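Asp/Glu-specific dipeptidyl-peptidase (Flavobacterium psychrophilum, PDB 5JXF) removes dipeptides from the N-terminus of oligopeptides as a serine peptidase of family S46, with strict specificity for an acidic residue at P1. Local coordinates at residues Val298-Ile301 against Val302-Asn306; Asn343-Lys346 against Lys347-Glu351. One frame throughout, in Å; residues are numbered along the deposited sequence.

Interaction 1 of 2, residues Val298-Ile301 against Val302-Asn306; sequences VAQI and VNETN
Gln300 and Thr305 meet where a helix widens by one residue, and the carbonyl of Gln300 is the hub of the contact. Gln300 O takes the Thr305 N-H at 2.9 Å, almost straight, and at the same time the Glu304 N-H at 3.1 Å, which arrives from above the carbonyl plane. A third donor is the hydroxyl: Thr305 OG1 lies 3.2 Å from Gln300 O, also well out of that plane. The hydroxyl can turn back on the preceding turn because chi1 of Thr305 is 57°, which sets OG1 between the backbone N and the carbonyl carbon and leaves CG2 to rest against Gln300 CG at 3.9 Å. Over the same turn the extended Gln300 chain crosses the bent side chain of Glu304 at about a right angle, CG against CG.

One step further on, Asn306 N donates to Ile301 O at 3.0 Å, a second bond spanning five residues. Beside it the two side chains run the same way, Ile301 CG2 lying 3.6 Å from Asn306 ND2, whose hydrogen bond goes to Ser352 OG. Before the widening the spacing is regular, with Val302 N bound to Val298 O at 2.9 Å.

Helix 386-415 packs on the Gln300 and Glu304 side, whereas Val302 and Asn306 turn to helix 328-357. Two successive i-to-i+5 bonds following i-to-i+4 bonds are the mark of a pi-type turn, here near the start of the long helix 295-325.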
loop_
_atom_site.group_PDB
_atom_site.type_symbol
_atom_site.label_atom_id
_atom_site.label_comp_id
_atom_site.label_asym_id
_atom_site.label_seq_id
_atom_site.Cartn_x
_atom_site.Cartn_y
_atom_site.Cartn_z
ATOM N N VAL A 298 -14.861 18.781 16.480
ATOM C CA VAL A 298 -13.895 17.866 15.903
ATOM C C VAL A 298 -13.713 16.645 16.817
ATOM O O VAL A 298 -13.688 15.507 16.342
ATOM C CB VAL A 298 -12.539 18.574 15.663
ATOM C CG1 VAL A 298 -11.589 17.689 14.874
ATOM C CG2 VAL A 298 -12.762 19.891 14.929
ATOM N N ALA A 299 -13.620 16.880 18.125
ATOM C CA ALA A 299 -13.416 15.789 19.076
ATOM C C ALA A 299 -14.591 14.819 19.064
ATOM O O ALA A 299 -14.398 13.613 19.160
ATOM C CB ALA A 299 -13.181 16.330 20.487
ATOM N N GLN A 300 -15.805 15.341 18.922
ATOM C CA GLN A 300 -16.986 14.485 18.874
ATOM C C GLN A 300 -16.989 13.627 17.611
ATOM O O GLN A 300 -17.408 12.466 17.625
ATOM C CB GLN A 300 -18.264 15.323 18.942
ATOM C CG GLN A 300 -19.535 14.486 18.992
ATOM C CD GLN A 300 -20.797 15.314 18.812
ATOM O OE1 GLN A 300 -20.771 16.383 18.211
ATOM N NE2 GLN A 300 -21.905 14.828 19.360
ATOM N N ILE A 301 -16.533 14.212 16.513
ATOM C CA ILE A 301 -16.463 13.494 15.256
ATOM C C ILE A 301 -15.488 12.345 15.412
ATOM O O ILE A 301 -15.812 11.175 15.197
ATOM C CB ILE A 301 -16.002 14.405 14.094
ATOM C CG1 ILE A 301 -17.023 15.512 13.834
ATOM C CG2 ILE A 301 -15.735 13.576 12.845
ATOM C CD1 ILE A 301 -16.491 16.642 12.958
ATOM N N VAL A 302 -14.278 12.704 15.797
ATOM C CA VAL A 302 -13.194 11.749 15.873
ATOM C C VAL A 302 -13.442 10.689 16.949
ATOM O O VAL A 302 -13.293 9.490 16.697
ATOM C CB VAL A 302 -11.875 12.478 16.145
ATOM C CG1 VAL A 302 -10.810 11.506 16.573
ATOM C CG2 VAL A 302 -11.445 13.245 14.910
ATOM N N ASN A 303 -13.850 11.135 18.134
ATOM C CA ASN A 303 -13.951 10.243 19.281
ATOM C C ASN A 303 -15.222 9.395 19.353
ATOM O O ASN A 303 -15.184 8.300 19.901
ATOM C CB ASN A 303 -13.820 11.035 20.587
ATOM C CG ASN A 303 -12.442 11.654 20.766
ATOM O OD1 ASN A 303 -11.424 11.067 20.387
ATOM N ND2 ASN A 303 -12.403 12.833 21.381
ATOM N N GLU A 304 -16.350 9.860 18.824
ATOM C CA GLU A 304 -17.553 9.062 19.047
ATOM C C GLU A 304 -18.551 8.907 17.902
ATOM O O GLU A 304 -19.081 7.811 17.726
ATOM C CB GLU A 304 -18.280 9.596 20.280
ATOM C CG GLU A 304 -18.114 11.081 20.515
ATOM C CD GLU A 304 -18.069 11.417 21.991
ATOM O OE1 GLU A 304 -17.953 10.471 22.808
ATOM O OE2 GLU A 304 -18.152 12.620 22.329
ATOM N N THR A 305 -18.816 9.947 17.115
ATOM C CA THR A 305 -19.768 9.771 16.021
ATOM C C THR A 305 -19.191 8.881 14.908
ATOM O O THR A 305 -19.817 7.898 14.511
ATOM C CB THR A 305 -20.225 11.120 15.416
ATOM O OG1 THR A 305 -19.087 11.862 14.970
ATOM C CG2 THR A 305 -20.988 11.945 16.452
ATOM N N ASN A 306 -18.006 9.216 14.409
ATOM C CA ASN A 306 -17.395 8.424 13.345
ATOM C C ASN A 306 -17.152 6.947 13.701
ATOM O O ASN A 306 -17.500 6.066 12.909
ATOM C CB ASN A 306 -16.075 9.058 12.889
ATOM C CG ASN A 306 -16.270 10.065 11.771
ATOM O OD1 ASN A 306 -17.393 10.496 11.501
ATOM N ND2 ASN A 306 -15.180 10.435 11.104
#

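Interaction 2 of 2, residues Asn343-Lys346 against Lys347-Glu351; sequences NYWK and KWIGE. With ARG (arginine), chain E.
With chi1 of -76° in Tyr344 and -71° in Trp348, each ring is anti to its own carbonyl carbon, and the two side chains, one helical turn apart, come together. Tyr344 CB sits over the face of the Trp348 six-membered ring, 4.0 Å from its centroid and almost on the ring normal, a CH-pi contact. The rings themselves stand obliquely, their planes 40° apart. Tyr344 O lies over a face of the same indole while accepting the Trp348 N-H at 2.9 Å. Lys347 runs beside Tyr344, its CD 3.9 Å from Tyr344 CD1, and carries NZ on to a salt bridge with Asp688.

A second CH-pi contact joins Trp345 and Ile349, whose CD1 reaches over a face of the indole, 3.5 Å from Trp345 CE2. The NE1 of this indole is buried without a polar partner in the model.

Asn343 lies in the substrate pocket. Its amide meets the backbone of the bound arginine at two points. Asn343 OD1 accepts from the arginine N at 2.8 Å, and its ND2 donates to the arginine O, where the modelled 2.5 Å is shorter than usual and the exact length doubtful. Asn228 ND2 also donates to Asn343 OD1, and Asn228 OD1 is bound to the arginine in turn, so the neighbour both orients the amide and shares the ligand. Lys346 NZ, held by the carbonyls of Asp225 and Asn228, ties this helix to the segment bearing that neighbour.

The side-chain amide thus offers an acceptor to the amino group of the dipeptide and a donor to its carbonyl, chemistry that reads the main chain of the N-terminal residue rather than its side chain, consistent with a dipeptidyl-peptidase.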
loop_
_atom_site.group_PDB
_atom_site.type_symbol
_atom_site.label_atom_id
_atom_site.label_comp_id
_atom_site.label_asym_id
_atom_site.label_seq_id
_atom_site.Cartn_x
_atom_site.Cartn_y
_atom_site.Cartn_z
ATOM N N ASN A 343 -18.912 4.128 0.320
ATOM C CA ASN A 343 -18.187 5.367 0.079
ATOM C C ASN A 343 -17.956 6.201 1.338
ATOM O O ASN A 343 -16.841 6.653 1.596
ATOM C CB ASN A 343 -18.938 6.207 -0.955
ATOM C CG ASN A 343 -18.116 7.367 -1.454
ATOM O OD1 ASN A 343 -16.936 7.211 -1.792
ATOM N ND2 ASN A 343 -18.728 8.551 -1.494
ATOM N N TYR A 344 -19.011 6.412 2.123
ATOM C CA TYR A 344 -18.868 7.152 3.377
ATOM C C TYR A 344 -18.199 6.326 4.488
ATOM O O TYR A 344 -17.503 6.878 5.343
ATOM C CB TYR A 344 -20.234 7.667 3.841
ATOM C CG TYR A 344 -20.666 8.857 3.027
ATOM C CD1 TYR A 344 -20.084 10.099 3.235
ATOM C CD2 TYR A 344 -21.598 8.729 2.016
ATOM C CE1 TYR A 344 -20.447 11.198 2.491
ATOM C CE2 TYR A 344 -21.973 9.832 1.255
ATOM C CZ TYR A 344 -21.391 11.064 1.505
ATOM O OH TYR A 344 -21.743 12.170 0.767
ATOM N N TRP A 345 -18.410 5.013 4.474
ATOM C CA TRP A 345 -17.741 4.137 5.433
ATOM C C TRP A 345 -16.235 4.320 5.343
ATOM O O TRP A 345 -15.550 4.500 6.356
ATOM C CB TRP A 345 -18.097 2.675 5.193
ATOM C CG TRP A 345 -17.094 1.736 5.811
ATOM C CD1 TRP A 345 -16.982 1.402 7.139
ATOM C CD2 TRP A 345 -16.046 1.021 5.130
ATOM N NE1 TRP A 345 -15.933 0.523 7.318
ATOM C CE2 TRP A 345 -15.347 0.272 6.104
ATOM C CE3 TRP A 345 -15.637 0.939 3.793
ATOM C CZ2 TRP A 345 -14.257 -0.547 5.781
ATOM C CZ3 TRP A 345 -14.557 0.121 3.474
ATOM C CH2 TRP A 345 -13.881 -0.610 4.465
ATOM N N LYS A 346 -15.722 4.297 4.122
ATOM C CA LYS A 346 -14.295 4.484 3.952
ATOM C C LYS A 346 -13.899 5.938 4.151
ATOM O O LYS A 346 -12.832 6.196 4.708
ATOM C CB LYS A 346 -13.822 4.004 2.584
ATOM C CG LYS A 346 -12.303 3.874 2.502
ATOM C CD LYS A 346 -11.853 3.388 1.142
ATOM C CE LYS A 346 -10.376 2.902 1.162
ATOM N NZ LYS A 346 -9.892 2.650 -0.265
ATOM N N LYS A 347 -14.746 6.884 3.708
ATOM C CA LYS A 347 -14.434 8.304 3.889
ATOM C C LYS A 347 -14.152 8.592 5.356
ATOM O O LYS A 347 -13.184 9.282 5.705
ATOM C CB LYS A 347 -15.581 9.232 3.393
ATOM C CG LYS A 347 -15.227 10.707 3.525
ATOM C CD LYS A 347 -16.456 11.616 3.571
ATOM C CE LYS A 347 -16.075 13.051 3.916
ATOM N NZ LYS A 347 -17.210 13.979 3.691
ATOM N N TRP A 348 -15.015 8.056 6.211
ATOM C CA TRP A 348 -14.975 8.364 7.629
ATOM C C TRP A 348 -13.712 7.779 8.276
ATOM O O TRP A 348 -13.135 8.381 9.183
ATOM C CB TRP A 348 -16.248 7.857 8.310
ATOM C CG TRP A 348 -17.479 8.686 7.915
ATOM C CD1 TRP A 348 -17.486 9.983 7.501
ATOM C CD2 TRP A 348 -18.847 8.254 7.898
ATOM N NE1 TRP A 348 -18.771 10.388 7.228
ATOM C CE2 TRP A 348 -19.625 9.346 7.467
ATOM C CE3 TRP A 348 -19.486 7.049 8.205
ATOM C CZ2 TRP A 348 -21.007 9.272 7.337
ATOM C CZ3 TRP A 348 -20.859 6.980 8.077
ATOM C CH2 TRP A 348 -21.604 8.083 7.651
ATOM N N ILE A 349 -13.278 6.622 7.789
ATOM C CA ILE A 349 -12.010 6.043 8.244
ATOM C C ILE A 349 -10.879 7.040 7.965
ATOM O O ILE A 349 -10.181 7.465 8.891
ATOM C CB ILE A 349 -11.760 4.678 7.573
ATOM C CG1 ILE A 349 -12.784 3.668 8.101
ATOM C CG2 ILE A 349 -10.306 4.190 7.768
ATOM C CD1 ILE A 349 -12.827 2.361 7.349
ATOM N N GLY A 350 -10.764 7.474 6.708
ATOM C CA GLY A 350 -9.764 8.455 6.318
ATOM C C GLY A 350 -9.864 9.781 7.039
ATOM O O GLY A 350 -8.856 10.378 7.411
ATOM N N GLU A 351 -11.093 10.248 7.231
ATOM C CA GLU A 351 -11.315 11.527 7.869
ATOM C C GLU A 351 -10.846 11.496 9.322
ATOM O O GLU A 351 -10.133 12.393 9.771
ATOM C CB GLU A 351 -12.794 11.906 7.785
ATOM C CG GLU A 351 -13.133 13.169 8.528
ATOM C CD GLU A 351 -14.615 13.547 8.400
ATOM O OE1 GLU A 351 -15.477 12.861 9.012
ATOM O OE2 GLU A 351 -14.906 14.511 7.653
HETATM N N ARG E . -15.219 8.432 -3.660
HETATM C CA ARG E . -16.106 8.992 -4.670
HETATM C C ARG E . -16.850 10.183 -4.056
HETATM O O ARG E . -17.512 10.038 -3.034
HETATM C CB ARG E . -17.084 7.929 -5.186
HETATM C CG ARG E . -16.420 6.766 -5.939
HETATM C CD ARG E . -17.437 5.696 -6.342
HETATM N NE ARG E . -18.133 5.147 -5.181
HETATM C CZ ARG E . -17.733 4.067 -4.505
HETATM N NH1 ARG E . -16.640 3.403 -4.881
HETATM N NH2 ARG E . -18.431 3.640 -3.453
#

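Along the chain, interaction 1 comes first, near the start of helix 295-325, and interaction 2 follows in the second half of helix 328-357. Both are local, each closing only successive turns of its own helix, so they stand in series and neither nest nor cross. The chain turns back between the two helices, which brings the contacts side by side with centres about 13 Å apart. There Asn306 ND2 of the first is probably hydrogen-bonded to Glu351 OE1 of the second, at 3.2 Å, and Ile301 packs nearby. Residues 343-351 then lead from this helical pair to the dipeptide pocket, while residues 298-306 touch helices 360-375 and 386-415.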